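Side-chain contacts in MHC class I antigen (Ctenopharyngodon idella, PDB 5H5Z), which probably presents peptides to T cells, holding them in a groove of its first two domains while paired with beta-2-microglobulin: residues M33-N38 against Q63-A68; R50-A55 against V168-D173. All blocks are in the same frame, centred on the assembly; numbering follows the deposited sequence.

Interaction 1: residues M33-N38 against Q63-A68; sequences MYFDSN and QVLIGA
Phe35 has its CG anti to the backbone N (chi1 176°), which lifts the ring off strand 30-36 toward Leu65 on helix 55-82. Leu65 sets its CG anti to its own carbonyl carbon (chi1 -63°), and its CD1 comes down beside the base of the phenylalanine. The phenylalanine and the leucine run alongside each other, pointing opposite ways. Leu65 CB sits almost exactly over the ring centre of Phe35, 3.5 Å from the centroid, in a CH-pi contact. Leu65 CD1 lies 3.5 Å from Phe35 CB. The far end of the ring reaches the helix backbone: Phe35 CZ is 3.7 Å from Leu65 C. Ile66 adds its CG1, 4.1 Å from Phe35 CZ. Met33, two residues earlier on the strand, reaches Leu65 tip to tip: its SD lies 4.2 Å from Leu65 CD1. The contact is apolar and mostly buried. Met33 also packs on Tyr7 and Trp58, and Leu65 on Tyr9. Strand and helix segments cross at -44°, with axes 9.2 Å apart. On the same helix segment, Val64 and Ala68 touch the bound peptide. This is the helix-on-sheet packing of the MHC class I peptide-binding groove, in which the antiparallel sheet forms the floor and helix 55-82 one wall.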
loop_
_atom_site.group_PDB
_atom_site.type_symbol
_atom_site.label_atom_id
_atom_site.label_comp_id
_atom_site.label_asym_id
_atom_site.label_seq_id
_atom_site.Cartn_x
_atom_site.Cartn_y
_atom_site.Cartn_z
ATOM N N MET A 33 0.002 1.499 -13.451
ATOM C CA MET A 33 0.066 2.783 -14.159
ATOM C C MET A 33 0.571 3.882 -13.231
ATOM O O MET A 33 0.265 3.871 -12.036
ATOM C CB MET A 33 -1.326 3.140 -14.699
ATOM C CG MET A 33 -1.448 4.485 -15.404
ATOM S SD MET A 33 -1.634 5.870 -14.264
ATOM C CE MET A 33 -3.238 5.551 -13.572
ATOM N N TYR A 34 1.327 4.826 -13.793
ATOM C CA TYR A 34 1.739 6.042 -13.087
ATOM C C TYR A 34 1.580 7.279 -13.983
ATOM O O TYR A 34 1.817 7.204 -15.185
ATOM C CB TYR A 34 3.193 5.929 -12.633
ATOM C CG TYR A 34 3.695 7.163 -11.922
ATOM C CD1 TYR A 34 3.387 7.382 -10.583
ATOM C CD2 TYR A 34 4.461 8.121 -12.591
ATOM C CE1 TYR A 34 3.838 8.506 -9.918
ATOM C CE2 TYR A 34 4.916 9.253 -11.933
ATOM C CZ TYR A 34 4.601 9.436 -10.595
ATOM O OH TYR A 34 5.040 10.545 -9.925
ATOM N N PHE A 35 1.191 8.406 -13.386
ATOM C CA PHE A 35 1.194 9.708 -14.056
ATOM C C PHE A 35 1.534 10.788 -13.045
ATOM O O PHE A 35 1.073 10.743 -11.905
ATOM C CB PHE A 35 -0.182 10.004 -14.672
ATOM C CG PHE A 35 -0.303 11.376 -15.312
ATOM C CD1 PHE A 35 -0.635 12.497 -14.548
ATOM C CD2 PHE A 35 -0.117 11.541 -16.680
ATOM C CE1 PHE A 35 -0.754 13.757 -15.135
ATOM C CE2 PHE A 35 -0.244 12.792 -17.275
ATOM C CZ PHE A 35 -0.561 13.905 -16.505
ATOM N N ASP A 36 2.339 11.760 -13.463
ATOM C CA ASP A 36 2.451 12.997 -12.701
ATOM C C ASP A 36 2.555 14.236 -13.583
ATOM O O ASP A 36 2.831 14.137 -14.783
ATOM C CB ASP A 36 3.535 12.928 -11.596
ATOM C CG ASP A 36 4.958 13.047 -12.126
ATOM O OD1 ASP A 36 5.221 13.865 -13.032
ATOM O OD2 ASP A 36 5.837 12.337 -11.589
ATOM N N SER A 37 2.315 15.397 -12.978
ATOM C CA SER A 37 2.260 16.659 -13.712
ATOM C C SER A 37 3.638 17.253 -14.043
ATOM O O SER A 37 3.728 18.272 -14.739
ATOM C CB SER A 37 1.390 17.674 -12.965
ATOM O OG SER A 37 1.823 17.821 -11.626
ATOM N N ASN A 38 4.700 16.622 -13.546
ATOM C CA ASN A 38 6.061 16.984 -13.945
ATOM C C ASN A 38 6.440 16.365 -15.289
ATOM O O ASN A 38 6.922 17.060 -16.179
ATOM C CB ASN A 38 7.078 16.588 -12.871
ATOM C CG ASN A 38 7.058 17.519 -11.671
ATOM O OD1 ASN A 38 6.595 18.657 -11.755
ATOM N ND2 ASN A 38 7.575 17.040 -10.545
ATOM N N GLN A 63 -3.734 11.977 -22.055
ATOM C CA GLN A 63 -4.676 13.061 -22.319
ATOM C C GLN A 63 -5.737 13.203 -21.224
ATOM O O GLN A 63 -6.051 14.316 -20.812
ATOM C CB GLN A 63 -5.322 12.905 -23.704
ATOM C CG GLN A 63 -5.731 14.225 -24.334
ATOM C CD GLN A 63 -4.577 15.218 -24.456
ATOM O OE1 GLN A 63 -4.791 16.427 -24.405
ATOM N NE2 GLN A 63 -3.351 14.713 -24.611
ATOM N N VAL A 64 -6.275 12.077 -20.758
ATOM C CA VAL A 64 -7.267 12.068 -19.680
ATOM C C VAL A 64 -6.675 12.695 -18.410
ATOM O O VAL A 64 -7.309 13.537 -17.750
ATOM C CB VAL A 64 -7.782 10.628 -19.403
ATOM C CG1 VAL A 64 -8.599 10.566 -18.118
ATOM C CG2 VAL A 64 -8.612 10.119 -20.571
ATOM N N LEU A 65 -5.442 12.314 -18.093
ATOM C CA LEU A 65 -4.806 12.757 -16.846
ATOM C C LEU A 65 -4.246 14.179 -16.879
ATOM O O LEU A 65 -4.154 14.822 -15.832
ATOM C CB LEU A 65 -3.774 11.739 -16.364
ATOM C CG LEU A 65 -4.425 10.388 -16.026
ATOM C CD1 LEU A 65 -3.391 9.281 -15.849
ATOM C CD2 LEU A 65 -5.351 10.489 -14.816
ATOM N N ILE A 66 -3.893 14.676 -18.070
ATOM C CA ILE A 66 -3.572 16.101 -18.221
ATOM C C ILE A 66 -4.829 16.900 -17.865
ATOM O O ILE A 66 -4.758 17.892 -17.129
ATOM C CB ILE A 66 -3.069 16.461 -19.640
ATOM C CG1 ILE A 66 -1.677 15.870 -19.896
ATOM C CG2 ILE A 66 -3.007 17.972 -19.824
ATOM C CD1 ILE A 66 -1.260 15.900 -21.359
ATOM N N GLY A 67 -5.976 16.439 -18.365
ATOM C CA GLY A 67 -7.280 17.006 -18.013
ATOM C C GLY A 67 -7.572 16.939 -16.521
ATOM O O GLY A 67 -8.037 17.917 -15.932
ATOM N N ALA A 68 -7.297 15.784 -15.911
ATOM C CA ALA A 68 -7.478 15.602 -14.462
ATOM C C ALA A 68 -6.632 16.575 -13.638
ATOM O O ALA A 68 -7.112 17.138 -12.653
ATOM C CB ALA A 68 -7.182 14.167 -14.059
#

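Interaction 2: residues R50-A55 against V168-D173; sequences RQNEGA and VAYGKD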
loop_
_atom_site.group_PDB
_atom_site.type_symbol
_atom_site.label_atom_id
_atom_site.label_comp_id
_atom_site.label_asym_id
_atom_site.label_seq_id
_atom_site.Cartn_x
_atom_site.Cartn_y
_atom_site.Cartn_z
ATOM N N ARG A 50 2.393 -3.693 -20.423
ATOM C CA ARG A 50 3.364 -3.397 -21.487
ATOM C C ARG A 50 3.174 -4.296 -22.705
ATOM O O ARG A 50 3.287 -3.843 -23.845
ATOM C CB ARG A 50 4.806 -3.547 -20.989
ATOM C CG ARG A 50 5.273 -2.479 -20.018
ATOM C CD ARG A 50 6.752 -2.629 -19.708
ATOM N NE ARG A 50 7.187 -1.692 -18.672
ATOM C CZ ARG A 50 7.325 -1.994 -17.381
ATOM N NH1 ARG A 50 7.076 -3.224 -16.944
ATOM N NH2 ARG A 50 7.724 -1.061 -16.523
ATOM N N GLN A 51 2.886 -5.568 -22.454
ATOM C CA GLN A 51 2.785 -6.562 -23.521
ATOM C C GLN A 51 1.468 -6.474 -24.288
ATOM O O GLN A 51 1.332 -7.049 -25.374
ATOM C CB GLN A 51 2.965 -7.967 -22.947
ATOM C CG GLN A 51 4.388 -8.273 -22.504
ATOM C CD GLN A 51 4.584 -9.718 -22.086
ATOM O OE1 GLN A 51 3.722 -10.319 -21.441
ATOM N NE2 GLN A 51 5.731 -10.280 -22.440
ATOM N N ASN A 52 0.507 -5.740 -23.733
ATOM C CA ASN A 52 -0.865 -5.784 -24.229
ATOM C C ASN A 52 -1.486 -4.454 -24.643
ATOM O O ASN A 52 -2.529 -4.434 -25.296
ATOM C CB ASN A 52 -1.750 -6.512 -23.227
ATOM C CG ASN A 52 -1.490 -8.000 -23.212
ATOM O OD1 ASN A 52 -1.873 -8.711 -24.143
ATOM N ND2 ASN A 52 -0.826 -8.479 -22.164
ATOM N N GLU A 53 -0.857 -3.350 -24.254
ATOM C CA GLU A 53 -1.250 -2.035 -24.744
ATOM C C GLU A 53 -0.005 -1.282 -25.184
ATOM O O GLU A 53 1.111 -1.631 -24.785
ATOM C CB GLU A 53 -2.013 -1.241 -23.673
ATOM C CG GLU A 53 -3.344 -1.846 -23.236
ATOM C CD GLU A 53 -4.410 -1.842 -24.320
ATOM O OE1 GLU A 53 -5.441 -2.512 -24.125
ATOM O OE2 GLU A 53 -4.229 -1.177 -25.361
ATOM N N GLY A 54 -0.196 -0.261 -26.012
ATOM C CA GLY A 54 0.921 0.487 -26.564
ATOM C C GLY A 54 0.665 1.975 -26.646
ATOM O O GLY A 54 -0.103 2.528 -25.852
ATOM N N ALA A 55 1.303 2.611 -27.625
ATOM C CA ALA A 55 1.288 4.064 -27.776
ATOM C C ALA A 55 -0.108 4.689 -27.764
ATOM O O ALA A 55 -0.334 5.655 -27.042
ATOM C CB ALA A 55 2.051 4.476 -29.026
ATOM N N VAL A 168 -7.464 -8.315 -16.391
ATOM C CA VAL A 168 -7.408 -9.629 -15.744
ATOM C C VAL A 168 -6.923 -10.679 -16.747
ATOM O O VAL A 168 -6.087 -11.512 -16.404
ATOM C CB VAL A 168 -8.750 -10.018 -15.077
ATOM C CG1 VAL A 168 -8.718 -11.453 -14.558
ATOM C CG2 VAL A 168 -9.054 -9.070 -13.924
ATOM N N ALA A 169 -7.414 -10.609 -17.986
ATOM C CA ALA A 169 -6.940 -11.500 -19.049
ATOM C C ALA A 169 -5.469 -11.257 -19.409
ATOM O O ALA A 169 -4.696 -12.209 -19.551
ATOM C CB ALA A 169 -7.829 -11.397 -20.282
ATOM N N TYR A 170 -5.084 -9.988 -19.550
ATOM C CA TYR A 170 -3.683 -9.626 -19.798
ATOM C C TYR A 170 -2.749 -10.198 -18.732
ATOM O O TYR A 170 -1.699 -10.757 -19.053
ATOM C CB TYR A 170 -3.484 -8.106 -19.804
ATOM C CG TYR A 170 -4.186 -7.314 -20.885
ATOM C CD1 TYR A 170 -4.647 -7.914 -22.065
ATOM C CD2 TYR A 170 -4.355 -5.943 -20.737
ATOM C CE1 TYR A 170 -5.273 -7.162 -23.050
ATOM C CE2 TYR A 170 -4.978 -5.183 -21.711
ATOM C CZ TYR A 170 -5.436 -5.794 -22.861
ATOM O OH TYR A 170 -6.048 -5.021 -23.813
ATOM N N GLY A 171 -3.129 -10.045 -17.464
ATOM C CA GLY A 171 -2.261 -10.433 -16.357
ATOM C C GLY A 171 -2.700 -11.673 -15.600
ATOM O O GLY A 171 -2.320 -11.852 -14.449
ATOM N N LYS A 172 -3.478 -12.533 -16.256
ATOM C CA LYS A 172 -4.103 -13.693 -15.610
ATOM C C LYS A 172 -3.150 -14.508 -14.743
ATOM O O LYS A 172 -3.433 -14.759 -13.565
ATOM C CB LYS A 172 -4.769 -14.599 -16.652
ATOM C CG LYS A 172 -5.680 -15.656 -16.049
ATOM C CD LYS A 172 -6.123 -16.662 -17.095
ATOM C CE LYS A 172 -6.731 -17.912 -16.470
ATOM N NZ LYS A 172 -8.024 -17.644 -15.777
ATOM N N ASP A 173 -2.024 -14.913 -15.323
ATOM C CA ASP A 173 -1.077 -15.772 -14.620
ATOM C C ASP A 173 -0.488 -15.082 -13.377
ATOM O O ASP A 173 -0.294 -15.714 -12.337
ATOM C CB ASP A 173 0.017 -16.259 -15.576
ATOM C CG ASP A 173 -0.535 -17.077 -16.746
ATOM O OD1 ASP A 173 -1.430 -17.941 -16.543
ATOM O OD2 ASP A 173 -0.063 -16.858 -17.883
HETATM O O HOH W 1 -0.283 -11.290 -21.666
HETATM O O HOH W 2 -4.527 -5.904 -26.636
#
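Asn52 lies over one face of the Tyr170 ring, and its side chain can be followed outward from CB. Asn52 CB stands over the middle of the ring, 3.3 Å from the centroid, as a CH-pi contact. With chi1 at -73°, CG runs back over the ring toward the root of the tyrosine. Asn52 CG lies 3.4 Å from Tyr170 CD1. The amide plane is only 3° from the ring plane, so the two flat groups are stacked. At the tip the amide divides. Asn52 OD1 stays above the CD1 side of the ring, 3.6 Å from Tyr170 CD1. Asn52 ND2 lies near Tyr170 CB and donates to a water, which in turn donates to Tyr170 O. The same ND2 also bonds to Trp48 O, which ties the amide to the residues just before its own loop.

The contact lies at one end of the MHC class I peptide-binding platform. Here the loop between helices 47-50 and 55-82 meets the end of helix 148-170, where Gly171 leaves helical geometry and takes the N-cap position of helix 172-175.

Glu53 comes to the hydroxyl end of the same ring. Its chain bends at chi2 and crosses the tyrosine at about a right angle. Tyr170 OH donates to Glu53 OE1 at 2.6 Å, from above the carboxylate plane and 38° out of it. A second water donates to Asn52 O, at 2.8 Å from that atom, and more weakly to Tyr170 OH. Lys166 NZ is a further, weak partner of the hydroxyl.

From the N terminus, strand 30-36 supplies the first segment of interaction 1. The chain then passes through the loop at 50-55, the first segment of interaction 2, and enters helix 55-82. Residues 63-68 of that helix close interaction 1 over a short span of 24 residues. Interaction 2 closes later, when the chain reaches 168-173 after 112 intervening residues. The segments alternate, so the two contacts cross and neither nests in the other. Interaction 1 packs helix 55-82 on the sheet. Interaction 2 joins the loop before that helix to the end of helix 148-170. Their centres are 20 Å apart and they do not touch.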